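Local coordinates for protein putative xanthine dehydrogenase YAGS fad-binding subunit (Escherichia coli, PDB 5G5G) that probably oxidises aldehydes as the molybdenum-binding large subunit of a periplasmic aldehyde oxidase, holding a pterin cytosine dinucleotide cofactor, at residues 15-20 with 480-485; 448-453 with 565-570; 458-463 with 492-497; 608-613 with 671-676. All coordinates share one frame; numbering follows the deposited sequence. Where two conformers were deposited one is given.

Contact 1. Residues 15-20 with 480-485; sequences LKVVGR and AAEMLG
Glu-482 reaches out from the helix and puts its carboxylate against three successive backbone N-H groups of residues 16-18. OE2 takes Lys-16 N at 2.9 Å through its syn lone pair. OE1 accepts twice: Val-17 N, 2.8 Å from OE1, comes from the syn side but 33° out of the carboxylate plane, while Val-18 N, also 2.8 Å from OE1, approaches almost in line with the C-O bond. None of the three bonds is straight, as might be expected when one carboxylate serves three successive amides.

The side chain gets there with CG anti to the backbone N (chi1 -170°) and a kink at chi2 that swings the carboxylate across the loop. Apolar atoms close the flanks: Val-18 CG2 rests 3.9 Å from Glu-482 CB, and on the preceding helix residue, Ala-481 CB meets Val-17 CG1 at 4.1 Å. A glutamine here, uncharged and with an NH2 in place of one oxygen, would probably leave at least one of the three N-H groups facing a donor instead of an acceptor.

Further out, the loop holds its own shape. Arg-20 NE donates to Leu-15 O at 2.8 Å, in the carbonyl plane, drawing the two ends of the segment together, and Gln-478, one helical turn before Glu-482, donates to Val-17 O. Two of the three amides, those of Val-17 and Val-18, open a type II beta turn that runs to Arg-20, with Gly-19 at its positive-phi position: a buried helix glutamate here ties an N-terminal loop to helix 472-484 of the cofactor-binding region.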
loop_
_atom_site.group_PDB
_atom_site.type_symbol
_atom_site.label_atom_id
_atom_site.label_comp_id
_atom_site.label_asym_id
_atom_site.label_seq_id
_atom_site.Cartn_x
_atom_site.Cartn_y
_atom_site.Cartn_z
ATOM N N LEU C 15 18.513 -28.965 -12.984
ATOM C CA LEU C 15 17.760 -27.778 -13.361
ATOM C C LEU C 15 16.792 -28.023 -14.511
ATOM O O LEU C 15 16.579 -27.156 -15.350
ATOM C CB LEU C 15 18.702 -26.594 -13.679
ATOM C CG LEU C 15 19.625 -26.231 -12.502
ATOM C CD1 LEU C 15 20.644 -25.204 -12.975
ATOM C CD2 LEU C 15 18.835 -25.676 -11.361
ATOM N N LYS C 16 16.132 -29.177 -14.482
ATOM C CA LYS C 16 15.033 -29.453 -15.448
ATOM C C LYS C 16 13.759 -28.721 -15.128
ATOM O O LYS C 16 12.946 -28.507 -16.033
ATOM C CB LYS C 16 14.727 -30.949 -15.520
ATOM C CG LYS C 16 15.884 -31.776 -16.013
ATOM C CD LYS C 16 15.585 -33.279 -15.921
ATOM C CE LYS C 16 16.733 -34.084 -16.487
ATOM N NZ LYS C 16 16.497 -35.530 -16.332
ATOM N N VAL C 17 13.586 -28.363 -13.875
ATOM C CA VAL C 17 12.375 -27.709 -13.372
ATOM C C VAL C 17 12.705 -26.538 -12.467
ATOM O O VAL C 17 12.194 -25.448 -12.645
ATOM C CB VAL C 17 11.420 -28.681 -12.642
ATOM C CG1 VAL C 17 10.035 -28.022 -12.520
ATOM C CG2 VAL C 17 11.306 -30.015 -13.356
ATOM N N VAL C 18 13.546 -26.761 -11.469
ATOM C CA VAL C 18 14.127 -25.689 -10.676
ATOM C C VAL C 18 14.972 -24.804 -11.595
ATOM O O VAL C 18 15.673 -25.302 -12.498
ATOM C CB VAL C 18 14.989 -26.252 -9.512
ATOM C CG1 VAL C 18 15.777 -25.141 -8.809
ATOM C CG2 VAL C 18 14.114 -27.028 -8.528
ATOM N N GLY C 19 14.892 -23.496 -11.329
ATOM C CA GLY C 19 15.613 -22.485 -12.063
ATOM C C GLY C 19 14.902 -21.995 -13.315
ATOM O O GLY C 19 15.428 -21.080 -13.987
ATOM N N ARG C 20 13.704 -22.514 -13.585
ATOM C CA ARG C 20 12.961 -22.225 -14.798
ATOM C C ARG C 20 11.798 -21.316 -14.446
ATOM O O ARG C 20 11.260 -21.395 -13.348
ATOM C CB ARG C 20 12.547 -23.492 -15.452
ATOM C CG ARG C 20 13.833 -24.125 -16.045
ATOM C CD ARG C 20 13.621 -25.226 -16.928
ATOM N NE ARG C 20 14.877 -25.947 -17.213
ATOM C CZ ARG C 20 15.507 -25.951 -18.380
ATOM N NH1 ARG C 20 15.045 -25.204 -19.385
ATOM N NH2 ARG C 20 16.578 -26.714 -18.576
ATOM N N ALA C 480 10.130 -30.505 -5.616
ATOM C CA ALA C 480 9.692 -31.876 -5.615
ATOM C C ALA C 480 9.710 -32.532 -7.009
ATOM O O ALA C 480 10.140 -33.675 -7.172
ATOM C CB ALA C 480 8.333 -31.994 -4.976
ATOM N N ALA C 481 9.249 -31.785 -8.020
ATOM C CA ALA C 481 9.260 -32.292 -9.370
ATOM C C ALA C 481 10.698 -32.658 -9.802
ATOM O O ALA C 481 10.938 -33.691 -10.446
ATOM C CB ALA C 481 8.656 -31.252 -10.311
ATOM N N GLU C 482 11.639 -31.763 -9.504
ATOM C CA GLU C 482 13.025 -31.971 -9.856
ATOM C C GLU C 482 13.567 -33.225 -9.199
ATOM O O GLU C 482 14.231 -34.039 -9.846
ATOM C CB GLU C 482 13.888 -30.788 -9.419
ATOM C CG GLU C 482 15.305 -30.854 -9.980
ATOM C CD GLU C 482 15.393 -30.346 -11.416
ATOM O OE1 GLU C 482 15.025 -29.151 -11.643
ATOM O OE2 GLU C 482 15.838 -31.113 -12.286
ATOM N N MET C 483 13.292 -33.364 -7.908
ATOM C CA MET C 483 13.846 -34.497 -7.124
ATOM C C MET C 483 13.287 -35.859 -7.532
ATOM O O MET C 483 13.985 -36.866 -7.454
ATOM C CB MET C 483 13.601 -34.241 -5.655
ATOM C CG MET C 483 14.389 -33.078 -5.080
ATOM S SD MET C 483 16.157 -33.315 -5.094
ATOM C CE MET C 483 16.440 -34.564 -3.837
ATOM N N LEU C 484 12.025 -35.884 -7.945
ATOM C CA LEU C 484 11.315 -37.123 -8.218
ATOM C C LEU C 484 11.226 -37.450 -9.691
ATOM O O LEU C 484 10.804 -38.550 -10.029
ATOM C CB LEU C 484 9.922 -37.113 -7.545
ATOM C CG LEU C 484 10.063 -37.193 -6.019
ATOM C CD1 LEU C 484 8.806 -36.713 -5.357
ATOM C CD2 LEU C 484 10.358 -38.596 -5.569
ATOM N N GLY C 485 11.653 -36.531 -10.565
ATOM C CA GLY C 485 11.640 -36.750 -12.021
ATOM C C GLY C 485 10.232 -36.737 -12.628
ATOM O O GLY C 485 9.967 -37.453 -13.605
#

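Contact 2. Residues 448-453 with 565-570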
loop_
_atom_site.group_PDB
_atom_site.type_symbol
_atom_site.label_atom_id
_atom_site.label_comp_id
_atom_site.label_asym_id
_atom_site.label_seq_id
_atom_site.Cartn_x
_atom_site.Cartn_y
_atom_site.Cartn_z
ATOM N N GLY C 448 10.909 -28.303 7.758
ATOM C CA GLY C 448 10.475 -29.653 7.416
ATOM C C GLY C 448 9.310 -29.731 6.458
ATOM O O GLY C 448 8.636 -28.739 6.194
ATOM N N ALA C 449 9.106 -30.935 5.938
ATOM C CA ALA C 449 8.079 -31.196 4.958
ATOM C C ALA C 449 7.733 -32.665 4.906
ATOM O O ALA C 449 8.512 -33.525 5.302
ATOM C CB ALA C 449 8.534 -30.715 3.579
ATOM N N ARG C 450 6.523 -32.957 4.460
ATOM C CA ARG C 450 6.079 -34.318 4.199
ATOM C C ARG C 450 5.804 -34.382 2.700
ATOM O O ARG C 450 5.180 -33.484 2.148
ATOM C CB ARG C 450 4.809 -34.588 5.017
ATOM C CG ARG C 450 4.243 -35.966 4.887
ATOM C CD ARG C 450 3.285 -36.318 6.051
ATOM N NE ARG C 450 2.290 -35.289 6.327
ATOM C CZ ARG C 450 2.078 -34.613 7.470
ATOM N NH1 ARG C 450 2.807 -34.774 8.578
ATOM N NH2 ARG C 450 1.104 -33.740 7.502
ATOM N N VAL C 451 6.352 -35.386 2.030
ATOM C CA VAL C 451 6.161 -35.569 0.581
ATOM C C VAL C 451 5.668 -36.992 0.345
ATOM O O VAL C 451 6.217 -37.946 0.893
ATOM C CB VAL C 451 7.446 -35.327 -0.201
ATOM C CG1 VAL C 451 7.195 -35.407 -1.721
ATOM C CG2 VAL C 451 8.013 -33.969 0.146
ATOM N N HIS C 452 4.614 -37.115 -0.442
ATOM C CA HIS C 452 4.005 -38.425 -0.760
ATOM C C HIS C 452 4.088 -38.710 -2.247
ATOM O O HIS C 452 3.835 -37.792 -3.075
ATOM C CB HIS C 452 2.549 -38.452 -0.466
ATOM C CG HIS C 452 2.166 -37.921 0.869
ATOM N ND1 HIS C 452 1.957 -38.750 1.947
ATOM C CD2 HIS C 452 1.887 -36.672 1.291
ATOM C CE1 HIS C 452 1.561 -38.033 2.982
ATOM N NE2 HIS C 452 1.497 -36.771 2.608
ATOM N N LEU C 453 4.451 -39.937 -2.594
ATOM C CA LEU C 453 4.273 -40.426 -3.970
ATOM C C LEU C 453 2.971 -41.208 -3.940
ATOM O O LEU C 453 2.879 -42.256 -3.257
ATOM C CB LEU C 453 5.421 -41.327 -4.423
ATOM C CG LEU C 453 5.297 -41.940 -5.822
ATOM C CD1 LEU C 453 5.292 -40.841 -6.889
ATOM C CD2 LEU C 453 6.412 -42.930 -6.122
ATOM N N ARG C 565 0.639 -45.862 -1.148
ATOM C CA ARG C 565 1.424 -44.602 -1.269
ATOM C C ARG C 565 2.687 -44.649 -0.392
ATOM O O ARG C 565 2.760 -45.442 0.559
ATOM C CB ARG C 565 0.555 -43.367 -1.070
ATOM C CG ARG C 565 0.149 -42.928 0.314
ATOM C CD ARG C 565 -0.528 -41.565 0.147
ATOM N NE ARG C 565 -0.957 -40.963 1.391
ATOM C CZ ARG C 565 -1.294 -39.679 1.546
ATOM N NH1 ARG C 565 -1.244 -38.807 0.519
ATOM N NH2 ARG C 565 -1.698 -39.239 2.745
ATOM N N LEU C 566 3.721 -43.911 -0.811
ATOM C CA LEU C 566 4.969 -43.840 -0.072
ATOM C C LEU C 566 5.081 -42.431 0.492
ATOM O O LEU C 566 4.875 -41.442 -0.250
ATOM C CB LEU C 566 6.150 -44.180 -0.967
ATOM C CG LEU C 566 6.247 -45.627 -1.454
ATOM C CD1 LEU C 566 7.300 -45.776 -2.557
ATOM C CD2 LEU C 566 6.511 -46.609 -0.298
ATOM N N THR C 567 5.364 -42.333 1.800
ATOM C CA THR C 567 5.358 -41.060 2.495
ATOM C C THR C 567 6.676 -40.851 3.239
ATOM O O THR C 567 7.115 -41.743 3.969
ATOM C CB THR C 567 4.197 -40.992 3.519
ATOM O OG1 THR C 567 2.958 -41.064 2.814
ATOM C CG2 THR C 567 4.244 -39.696 4.329
ATOM N N ALA C 568 7.295 -39.691 3.038
ATOM C CA ALA C 568 8.508 -39.314 3.722
ATOM C C ALA C 568 8.237 -38.027 4.452
ATOM O O ALA C 568 7.578 -37.143 3.913
ATOM C CB ALA C 568 9.641 -39.139 2.731
ATOM N N GLU C 569 8.752 -37.901 5.659
ATOM C CA GLU C 569 8.645 -36.661 6.427
ATOM C C GLU C 569 9.988 -36.394 7.057
ATOM O O GLU C 569 10.494 -37.215 7.844
ATOM C CB GLU C 569 7.587 -36.780 7.500
ATOM C CG GLU C 569 7.457 -35.525 8.326
ATOM C CD GLU C 569 6.217 -35.525 9.173
ATOM O OE1 GLU C 569 5.279 -36.302 8.922
ATOM O OE2 GLU C 569 6.194 -34.739 10.102
ATOM N N GLU C 570 10.592 -35.295 6.666
ATOM C CA GLU C 570 11.932 -34.961 7.152
ATOM C C GLU C 570 12.091 -33.460 7.297
ATOM O O GLU C 570 11.369 -32.699 6.727
ATOM C CB GLU C 570 13.024 -35.471 6.177
ATOM C CG GLU C 570 13.040 -36.956 5.894
ATOM C CD GLU C 570 13.504 -37.830 7.045
ATOM O OE1 GLU C 570 14.366 -37.381 7.830
ATOM O OE2 GLU C 570 13.056 -38.988 7.099
#
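Val-451 and Ala-568 form the central hydrogen-bonded pair of an antiparallel beta ladder, part of a mixed sheet within the molybdopterin cofactor-binding region. Ala-449 with Glu-570 and Leu-453 with Leu-566 are the other hydrogen-bonded pairs, and six N-H...O bonds of 2.8 to 3.1 Å between N and O run through the three. Between them lie the non-hydrogen-bonded pairs Arg-450 with Glu-569 and His-452 with Thr-567, whose side chains share one face. Val-451 and Leu-453 project from the other, where helix 511-534 covers them.

The charged contact is a salt bridge. Arg-450 NH1 sits 2.9 Å from Glu-569 OE1, which lies in the guanidinium plane, yet the donor arrives from above the carboxylate, the two planes being 65° apart. A bend at chi3 (48°) turns the guanidinium so that NE can also pair with Glu-462 on the next strand. A leucine in place of Arg-450 would probably leave both Glu-569 and Glu-462 short of their positive partner.

Stacking comes from Arg-565, whose guanidinium lies flat on the His-452 ring with centres 3.7 Å apart and planes 6° from parallel. Its NH1 is paired with Glu-454, while His-452 NE2 bonds to Glu-462. At the ring's edge, near its plane, Thr-567 OG1 and His-452 ND1 share a hydrogen bond of 2.7 Å.

Contact 3. Residues 458-463 with 492-497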
loop_
_atom_site.group_PDB
_atom_site.type_symbol
_atom_site.label_atom_id
_atom_site.label_comp_id
_atom_site.label_asym_id
_atom_site.label_seq_id
_atom_site.Cartn_x
_atom_site.Cartn_y
_atom_site.Cartn_z
ATOM N N THR C 458 1.249 -39.114 -9.054
ATOM C CA THR C 458 1.359 -37.710 -8.663
ATOM C C THR C 458 2.060 -37.603 -7.300
ATOM O O THR C 458 2.183 -38.594 -6.564
ATOM C CB THR C 458 -0.007 -37.038 -8.546
ATOM O OG1 THR C 458 -0.758 -37.675 -7.512
ATOM C CG2 THR C 458 -0.777 -37.091 -9.892
ATOM N N VAL C 459 2.526 -36.389 -6.984
ATOM C CA VAL C 459 3.327 -36.153 -5.793
ATOM C C VAL C 459 2.563 -35.111 -4.962
ATOM O O VAL C 459 1.952 -34.178 -5.527
ATOM C CB VAL C 459 4.740 -35.674 -6.166
ATOM C CG1 VAL C 459 5.491 -35.158 -4.935
ATOM C CG2 VAL C 459 5.508 -36.785 -6.853
ATOM N N THR C 460 2.515 -35.309 -3.643
ATOM C CA THR C 460 1.853 -34.352 -2.748
ATOM C C THR C 460 2.872 -33.795 -1.746
ATOM O O THR C 460 3.525 -34.568 -1.072
ATOM C CB THR C 460 0.693 -35.015 -1.986
ATOM O OG1 THR C 460 -0.210 -35.620 -2.941
ATOM C CG2 THR C 460 -0.043 -34.008 -1.141
ATOM N N VAL C 461 3.012 -32.495 -1.666
ATOM C CA VAL C 461 3.904 -31.848 -0.712
ATOM C C VAL C 461 3.037 -31.165 0.350
ATOM O O VAL C 461 2.120 -30.453 -0.014
ATOM C CB VAL C 461 4.773 -30.787 -1.371
ATOM C CG1 VAL C 461 5.577 -30.006 -0.346
ATOM C CG2 VAL C 461 5.688 -31.432 -2.417
ATOM N N GLU C 462 3.325 -31.435 1.627
ATOM C CA GLU C 462 2.679 -30.722 2.740
ATOM C C GLU C 462 3.736 -30.073 3.622
ATOM O O GLU C 462 4.641 -30.750 4.103
ATOM C CB GLU C 462 1.875 -31.669 3.598
ATOM C CG GLU C 462 0.731 -32.354 2.828
ATOM C CD GLU C 462 0.182 -33.610 3.476
ATOM O OE1 GLU C 462 0.941 -34.372 4.128
ATOM O OE2 GLU C 462 -1.005 -33.870 3.266
ATOM N N THR C 463 3.568 -28.795 3.889
ATOM C CA THR C 463 4.401 -28.099 4.872
ATOM C C THR C 463 3.653 -26.851 5.374
ATOM O O THR C 463 2.847 -26.286 4.649
ATOM C CB THR C 463 5.777 -27.765 4.260
ATOM O OG1 THR C 463 6.570 -27.058 5.211
ATOM C CG2 THR C 463 5.633 -26.954 2.939
ATOM N N ALA C 492 1.167 -31.610 -6.252
ATOM C CA ALA C 492 0.221 -30.786 -5.497
ATOM C C ALA C 492 0.970 -30.296 -4.297
ATOM O O ALA C 492 1.739 -31.039 -3.741
ATOM C CB ALA C 492 -0.990 -31.613 -5.046
ATOM N N VAL C 493 0.728 -29.065 -3.887
ATOM C CA VAL C 493 1.383 -28.476 -2.724
ATOM C C VAL C 493 0.324 -27.841 -1.817
ATOM O O VAL C 493 -0.449 -26.994 -2.275
ATOM C CB VAL C 493 2.381 -27.396 -3.158
ATOM C CG1 VAL C 493 3.051 -26.741 -1.952
ATOM C CG2 VAL C 493 3.407 -27.937 -4.152
ATOM N N HIS C 494 0.324 -28.276 -0.570
ATOM C CA HIS C 494 -0.583 -27.807 0.465
ATOM C C HIS C 494 0.260 -27.089 1.510
ATOM O O HIS C 494 1.196 -27.670 2.065
ATOM C CB HIS C 494 -1.319 -28.980 1.055
ATOM C CG HIS C 494 -2.013 -29.801 0.013
ATOM N ND1 HIS C 494 -2.938 -29.261 -0.857
ATOM C CD2 HIS C 494 -1.887 -31.100 -0.338
ATOM C CE1 HIS C 494 -3.358 -30.208 -1.694
ATOM N NE2 HIS C 494 -2.744 -31.335 -1.392
ATOM N N LEU C 495 -0.113 -25.843 1.765
ATOM C CA LEU C 495 0.641 -24.913 2.621
ATOM C C LEU C 495 -0.175 -24.304 3.735
ATOM O O LEU C 495 -1.411 -24.368 3.744
ATOM C CB LEU C 495 1.184 -23.745 1.772
ATOM C CG LEU C 495 2.185 -24.083 0.702
ATOM C CD1 LEU C 495 2.769 -22.821 0.086
ATOM C CD2 LEU C 495 3.299 -24.915 1.244
ATOM N N GLY C 496 0.564 -23.704 4.679
ATOM C CA GLY C 496 -0.011 -22.776 5.629
ATOM C C GLY C 496 -1.022 -23.380 6.584
ATOM O O GLY C 496 -2.056 -22.786 6.823
ATOM N N ASP C 497 -0.779 -24.549 7.093
ATOM C CA ASP C 497 -1.690 -25.221 7.998
ATOM C C ASP C 497 -0.815 -25.893 9.052
ATOM O O ASP C 497 0.160 -26.629 8.732
ATOM C CB ASP C 497 -2.517 -26.217 7.196
ATOM C CG ASP C 497 -3.686 -26.830 7.987
ATOM O OD1 ASP C 497 -3.520 -27.229 9.184
ATOM O OD2 ASP C 497 -4.738 -27.060 7.326
HETATM O O HOH W 1 -3.118 -33.865 -2.876
#
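Val-461 bonds to both Ala-492 and His-494 through its backbone, the alternating pattern of parallel strands, here with axes 4.7 Å apart and directions 17° from parallel. Four N-H...O bonds join the segments: Ala-492 N to Val-459 O, Val-461 N to Ala-492 O, His-494 N to Val-461 O, and the longest, 3.2 Å from Thr-463 N to His-494 O.

On the face of Thr-460 and Glu-462, the His-494 ring leans back across the neighbouring strand. Its CD2 lies 3.5 Å from Thr-460 CG2, the methyl meeting the ring at its edge. A water in the ring plane sits 3.0 Å from His-494 NE2 and bonds weakly to Thr-460 OG1, whose stronger partner is Glu-454. Farther along, the side chains of Thr-463 and Leu-495 lie side by side, CG2 of the first 3.5 Å from CD2 of the second; OG1 of Thr-463, anti to its own backbone N (chi1 179°), is turned to Gly-448 O.

On the other face Val-461 and Val-493 pack under helix 472-484, the crossover between the two parallel strands of this beta-alpha-beta unit. The chemistry is thus divided: aliphatic contacts toward the helix, and on the histidine face a methyl-to-ring contact beside a water link that is weak on the threonine side.

Contact 4. Residues 608-613 with 671-676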
loop_
_atom_site.group_PDB
_atom_site.type_symbol
_atom_site.label_atom_id
_atom_site.label_comp_id
_atom_site.label_asym_id
_atom_site.label_seq_id
_atom_site.Cartn_x
_atom_site.Cartn_y
_atom_site.Cartn_z
ATOM N N LEU C 608 16.986 -0.149 -12.792
ATOM C CA LEU C 608 17.651 -1.427 -13.002
ATOM C C LEU C 608 18.131 -1.945 -11.654
ATOM O O LEU C 608 18.733 -1.204 -10.887
ATOM C CB LEU C 608 18.827 -1.323 -13.959
ATOM C CG LEU C 608 19.712 -2.569 -14.107
ATOM C CD1 LEU C 608 18.951 -3.725 -14.732
ATOM C CD2 LEU C 608 20.957 -2.246 -14.925
ATOM N N ALA C 609 17.857 -3.199 -11.353
ATOM C CA ALA C 609 18.477 -3.906 -10.217
ATOM C C ALA C 609 19.281 -5.105 -10.745
ATOM O O ALA C 609 18.741 -5.941 -11.478
ATOM C CB ALA C 609 17.431 -4.401 -9.254
ATOM N N VAL C 610 20.537 -5.204 -10.336
ATOM C CA VAL C 610 21.315 -6.377 -10.585
ATOM C C VAL C 610 21.592 -7.067 -9.234
ATOM O O VAL C 610 22.216 -6.485 -8.342
ATOM C CB VAL C 610 22.627 -6.063 -11.341
ATOM C CG1 VAL C 610 23.377 -7.348 -11.655
ATOM C CG2 VAL C 610 22.376 -5.259 -12.646
ATOM N N CYS C 611 21.108 -8.314 -9.088
ATOM C CA CYS C 611 21.130 -9.040 -7.827
ATOM C C CYS C 611 21.951 -10.315 -7.876
ATOM O O CYS C 611 21.925 -11.067 -8.898
ATOM C CB CYS C 611 19.691 -9.415 -7.484
ATOM S SG CYS C 611 18.654 -7.998 -7.259
ATOM N N ALA C 612 22.619 -10.583 -6.752
ATOM C CA ALA C 612 23.325 -11.835 -6.490
ATOM C C ALA C 612 22.749 -12.442 -5.208
ATOM O O ALA C 612 23.019 -11.964 -4.089
ATOM C CB ALA C 612 24.806 -11.573 -6.350
ATOM N N ALA C 613 21.890 -13.458 -5.395
ATOM C CA ALA C 613 21.102 -14.040 -4.307
ATOM C C ALA C 613 21.135 -15.575 -4.373
ATOM O O ALA C 613 20.140 -16.287 -4.188
ATOM C CB ALA C 613 19.685 -13.507 -4.403
ATOM N N GLU C 671 13.851 -3.078 -14.812
ATOM C CA GLU C 671 14.630 -4.233 -15.299
ATOM C C GLU C 671 15.382 -4.886 -14.154
ATOM O O GLU C 671 15.813 -4.228 -13.228
ATOM C CB GLU C 671 15.603 -3.829 -16.381
ATOM C CG GLU C 671 14.910 -3.290 -17.628
ATOM C CD GLU C 671 14.112 -4.365 -18.376
ATOM O OE1 GLU C 671 14.555 -5.558 -18.369
ATOM O OE2 GLU C 671 13.021 -4.012 -18.944
ATOM N N VAL C 672 15.465 -6.201 -14.204
ATOM C CA VAL C 672 16.150 -6.981 -13.191
ATOM C C VAL C 672 17.098 -7.972 -13.879
ATOM O O VAL C 672 16.692 -8.626 -14.836
ATOM C CB VAL C 672 15.179 -7.766 -12.302
ATOM C CG1 VAL C 672 15.951 -8.551 -11.235
ATOM C CG2 VAL C 672 14.149 -6.877 -11.607
ATOM N N ILE C 673 18.326 -8.117 -13.358
ATOM C CA ILE C 673 19.267 -9.154 -13.856
ATOM C C ILE C 673 19.709 -9.919 -12.622
ATOM O O ILE C 673 20.131 -9.288 -11.645
ATOM C CB ILE C 673 20.488 -8.536 -14.530
ATOM C CG1 ILE C 673 20.073 -7.823 -15.842
ATOM C CG2 ILE C 673 21.565 -9.593 -14.828
ATOM C CD1 ILE C 673 21.166 -7.014 -16.474
ATOM N N PHE C 674 19.640 -11.242 -12.692
ATOM C CA PHE C 674 20.184 -12.092 -11.645
ATOM C C PHE C 674 21.488 -12.671 -12.095
ATOM O O PHE C 674 21.531 -13.360 -13.101
ATOM C CB PHE C 674 19.233 -13.213 -11.277
ATOM C CG PHE C 674 17.951 -12.713 -10.663
ATOM C CD1 PHE C 674 17.965 -12.193 -9.369
ATOM C CD2 PHE C 674 16.780 -12.811 -11.352
ATOM C CE1 PHE C 674 16.786 -11.726 -8.765
ATOM C CE2 PHE C 674 15.605 -12.339 -10.766
ATOM C CZ PHE C 674 15.627 -11.784 -9.495
ATOM N N LEU C 675 22.555 -12.392 -11.367
ATOM C CA LEU C 675 23.796 -13.107 -11.592
ATOM C C LEU C 675 23.645 -14.540 -11.113
ATOM O O LEU C 675 22.898 -14.818 -10.155
ATOM C CB LEU C 675 24.944 -12.427 -10.806
ATOM C CG LEU C 675 25.241 -10.985 -11.234
ATOM C CD1 LEU C 675 26.514 -10.456 -10.558
ATOM C CD2 LEU C 675 25.402 -10.832 -12.716
ATOM N N ASP C 676 24.302 -15.473 -11.782
ATOM C CA ASP C 676 24.413 -16.875 -11.315
ATOM C C ASP C 676 25.277 -16.736 -10.046
ATOM O O ASP C 676 26.444 -16.386 -10.153
ATOM C CB ASP C 676 25.205 -17.821 -12.302
ATOM C CG ASP C 676 24.350 -18.514 -13.441
ATOM O OD1 ASP C 676 23.123 -18.286 -13.497
ATOM O OD2 ASP C 676 24.940 -19.290 -14.315
HETATM O O HOH W 2 21.384 -14.554 -7.934
#
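Leu-608 drops its CD1 methyl onto the neighbouring strand at Glu-671, 3.7 Å from Glu-671 CB and 3.5 Å from Glu-671 O. Chi1 (172°) and chi2 (65°) together bring CD1 there, and the same methyl closes on Ile-673 CD1. Next along this face, Val-610 fits between Ile-673 and Leu-675, the latter just past the strand: CG2 faces Ile-673 CB at 4.2 Å, while CG1 nudges Leu-675 CG at 4.1 Å. Leucine, valine and isoleucine thus interlock as a row of aliphatic side chains, continued by Leu-675, which also leans on helix 401-412.

The opposite face is built differently. There the small Ala-609 and Cys-611 stand beside Val-672 and Phe-674. Cys-611 CB touches Phe-674 CD1 at 3.8 Å, with the sulfur set obliquely, 5.4 Å from the ring centroid. Val-672 CG1 lies 3.7 Å above the ring plane, toward its rim. Helix 619-638 packs over this side, meeting Ala-609, Val-672 and Phe-674.

Between the two faces the parallel strands are joined by four backbone bonds, the last from Leu-675 N to Cys-611 O. Where the two segments diverge, a water takes over, accepting from Ala-613 N at 2.8 Å and donating to Leu-675 O. The side-chain contacts are apolar apart from the cysteine sulfur, so the polar joining of the two segments falls to four backbone bonds and then a bridging water at Ala-613, just past the first strand, which touches the pterin cytosine dinucleotide.

How the contacts relate
Contacts 1, 2 and 3 cluster, while contact 4 stands apart in another sheet. Contacts 2 and 3 are about 10 Å apart between centres and share one mixed sheet, in which strands 447-453 and 459-462 are neighbours; along the chain, contact 3 is nested inside the loop closed by contact 2, and the segments of contact 1 alternate with those of both. Contact 1 sits about 16 Å from contact 3: its helix, 472-484, connects the two strands of contact 3, and Leu-484 packs on Val-451 and Val-459. Contact 4, in series after the others, lies about 22 Å from contact 1 and about 30 Å or more from contacts 2 and 3, centre to centre. It reaches the cofactor at Ala-613; the first three join an N-terminal loop, a helix and a sheet.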